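Local coordinates for protein intracellular serine protease (Bacillus licheniformis, PDB 4ZOQ) that probably acts as a subtilisin-like serine endopeptidase that cleaves lanthipeptide precursors at a specific peptide bond, at residues P43-A48 / P99-T104. Numbering follows the deposited sequence.
Sequences PDVKVA and PDVTIT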
loop_
_atom_site.group_PDB
_atom_site.type_symbol
_atom_site.label_atom_id
_atom_site.label_comp_id
_atom_site.label_asym_id
_atom_site.label_seq_id
_atom_site.Cartn_x
_atom_site.Cartn_y
_atom_site.Cartn_z
ATOM N N PRO B 43 5.751 11.105 -15.382
ATOM C CA PRO B 43 4.292 11.163 -15.309
ATOM C C PRO B 43 3.608 9.907 -15.843
ATOM O O PRO B 43 2.515 9.628 -15.384
ATOM C CB PRO B 43 3.949 12.377 -16.186
ATOM C CG PRO B 43 5.141 13.242 -16.109
ATOM C CD PRO B 43 6.326 12.329 -15.977
ATOM N N ASP B 44 4.219 9.172 -16.772
ATOM C CA ASP B 44 3.575 7.971 -17.342
ATOM C C ASP B 44 4.005 6.672 -16.658
ATOM O O ASP B 44 3.711 5.583 -17.145
ATOM C CB ASP B 44 3.818 7.870 -18.858
ATOM C CG ASP B 44 5.242 7.612 -19.192
ATOM O OD1 ASP B 44 6.097 7.996 -18.379
ATOM O OD2 ASP B 44 5.515 7.054 -20.266
ATOM N N VAL B 45 4.760 6.791 -15.573
ATOM C CA VAL B 45 4.867 5.695 -14.615
ATOM C C VAL B 45 3.751 5.887 -13.586
ATOM O O VAL B 45 3.597 6.967 -13.016
ATOM C CB VAL B 45 6.235 5.646 -13.907
ATOM C CG1 VAL B 45 6.161 4.803 -12.633
ATOM C CG2 VAL B 45 7.319 5.176 -14.864
ATOM N N LYS B 46 2.937 4.861 -13.377
ATOM C CA LYS B 46 1.741 5.033 -12.546
ATOM C C LYS B 46 1.804 4.142 -11.298
ATOM O O LYS B 46 2.077 2.929 -11.388
ATOM C CB LYS B 46 0.461 4.711 -13.351
ATOM C CG LYS B 46 0.184 5.678 -14.494
ATOM C CD LYS B 46 -1.204 5.476 -15.104
ATOM C CE LYS B 46 -1.300 4.193 -15.914
ATOM N NZ LYS B 46 -2.719 4.003 -16.370
ATOM N N VAL B 47 1.541 4.747 -10.147
ATOM C CA VAL B 47 1.481 4.034 -8.876
ATOM C C VAL B 47 0.029 3.974 -8.423
ATOM O O VAL B 47 -0.633 5.008 -8.290
ATOM C CB VAL B 47 2.359 4.714 -7.786
ATOM C CG1 VAL B 47 2.201 4.028 -6.440
ATOM C CG2 VAL B 47 3.835 4.756 -8.220
ATOM N N ALA B 48 -0.474 2.762 -8.220
ATOM C CA ALA B 48 -1.841 2.569 -7.760
ATOM C C ALA B 48 -1.915 2.686 -6.238
ATOM O O ALA B 48 -1.167 2.043 -5.511
ATOM C CB ALA B 48 -2.373 1.245 -8.220
ATOM N N PRO B 99 8.046 13.070 -7.072
ATOM C CA PRO B 99 6.981 14.066 -7.213
ATOM C C PRO B 99 6.286 14.069 -8.568
ATOM O O PRO B 99 5.173 14.559 -8.646
ATOM C CB PRO B 99 7.702 15.406 -6.940
ATOM C CG PRO B 99 9.162 15.110 -6.945
ATOM C CD PRO B 99 9.329 13.657 -6.643
ATOM N N ASP B 100 6.877 13.474 -9.592
ATOM C CA ASP B 100 6.264 13.536 -10.912
ATOM C C ASP B 100 5.595 12.239 -11.383
ATOM O O ASP B 100 4.954 12.252 -12.433
ATOM C CB ASP B 100 7.317 13.967 -11.941
ATOM C CG ASP B 100 7.681 15.430 -11.817
ATOM O OD1 ASP B 100 6.797 16.191 -11.385
ATOM O OD2 ASP B 100 8.851 15.803 -12.105
ATOM N N VAL B 101 5.720 11.132 -10.643
ATOM C CA VAL B 101 5.014 9.911 -11.056
ATOM C C VAL B 101 3.529 10.096 -10.867
ATOM O O VAL B 101 3.094 10.880 -10.018
ATOM C CB VAL B 101 5.464 8.656 -10.306
ATOM C CG1 VAL B 101 6.873 8.281 -10.730
ATOM C CG2 VAL B 101 5.342 8.847 -8.812
ATOM N N THR B 102 2.728 9.384 -11.661
ATOM C CA THR B 102 1.287 9.581 -11.556
ATOM C C THR B 102 0.752 8.730 -10.406
ATOM O O THR B 102 1.248 7.632 -10.155
ATOM C CB THR B 102 0.571 9.237 -12.892
ATOM O OG1 THR B 102 0.930 10.205 -13.888
ATOM C CG2 THR B 102 -0.934 9.236 -12.722
ATOM N N ILE B 103 -0.219 9.254 -9.667
ATOM C CA ILE B 103 -0.786 8.484 -8.572
ATOM C C ILE B 103 -2.272 8.264 -8.833
ATOM O O ILE B 103 -3.010 9.218 -9.007
ATOM C CB ILE B 103 -0.605 9.192 -7.197
ATOM C CG1 ILE B 103 0.868 9.304 -6.805
ATOM C CG2 ILE B 103 -1.358 8.457 -6.105
ATOM C CD1 ILE B 103 1.123 10.302 -5.654
ATOM N N THR B 104 -2.721 7.015 -8.824
ATOM C CA THR B 104 -4.137 6.734 -9.050
ATOM C C THR B 104 -4.798 6.124 -7.824
ATOM O O THR B 104 -4.424 5.030 -7.404
ATOM C CB THR B 104 -4.350 5.749 -10.209
ATOM O OG1 THR B 104 -3.558 6.124 -11.345
ATOM C CG2 THR B 104 -5.824 5.675 -10.574
#
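K46-A48 and T102-T104 pair as parallel strands, their axes 4.7 Å apart and inclined by 26°, and the backbone bonds step from one strand to the other: T102 N to V45 O, V47 N to T102 O and T104 N to V47 O, each 2.9 Å. The hydrogen bonds from V47 N and T104 N are nearly straight, at 174° and 171°. V45 O and both polar backbone atoms of V47 make all three hydrogen bonds from segment 43-48, whereas K46 N bonds to E132 OE1 and the A48 backbone to V133 and N135, on the other side of the strand. Ahead of the ladder, P43 CA lies 3.1 Å from D100 O, a CH...O contact between the residues leading into the strands.

On one face K46 and T102 run alongside each other, K46 CG 3.9 Å from T102 CB; a bend at chi3 then carries the lysine away, and its NZ bonds to D129 O. Further along this face T104 OG1 hydrogen-bonds with H131 NE2 and N66 ND2. V45 and V101 lie side by side, pointing the same way, their CG1 methyls 4.0 Å apart, while V47 CG2, on the opposite face from K46, meets V101 CG2 more loosely at 4.4 Å.

This is the start of two adjacent strands in the central parallel sheet of the subtilase fold. Helix 86-97 packs I94 against V47, V101 and I103, helix 275-297 covers V45 and V101, and strand 133-136 flanks 46-51, which ends at the predicted charge-relay residue D51.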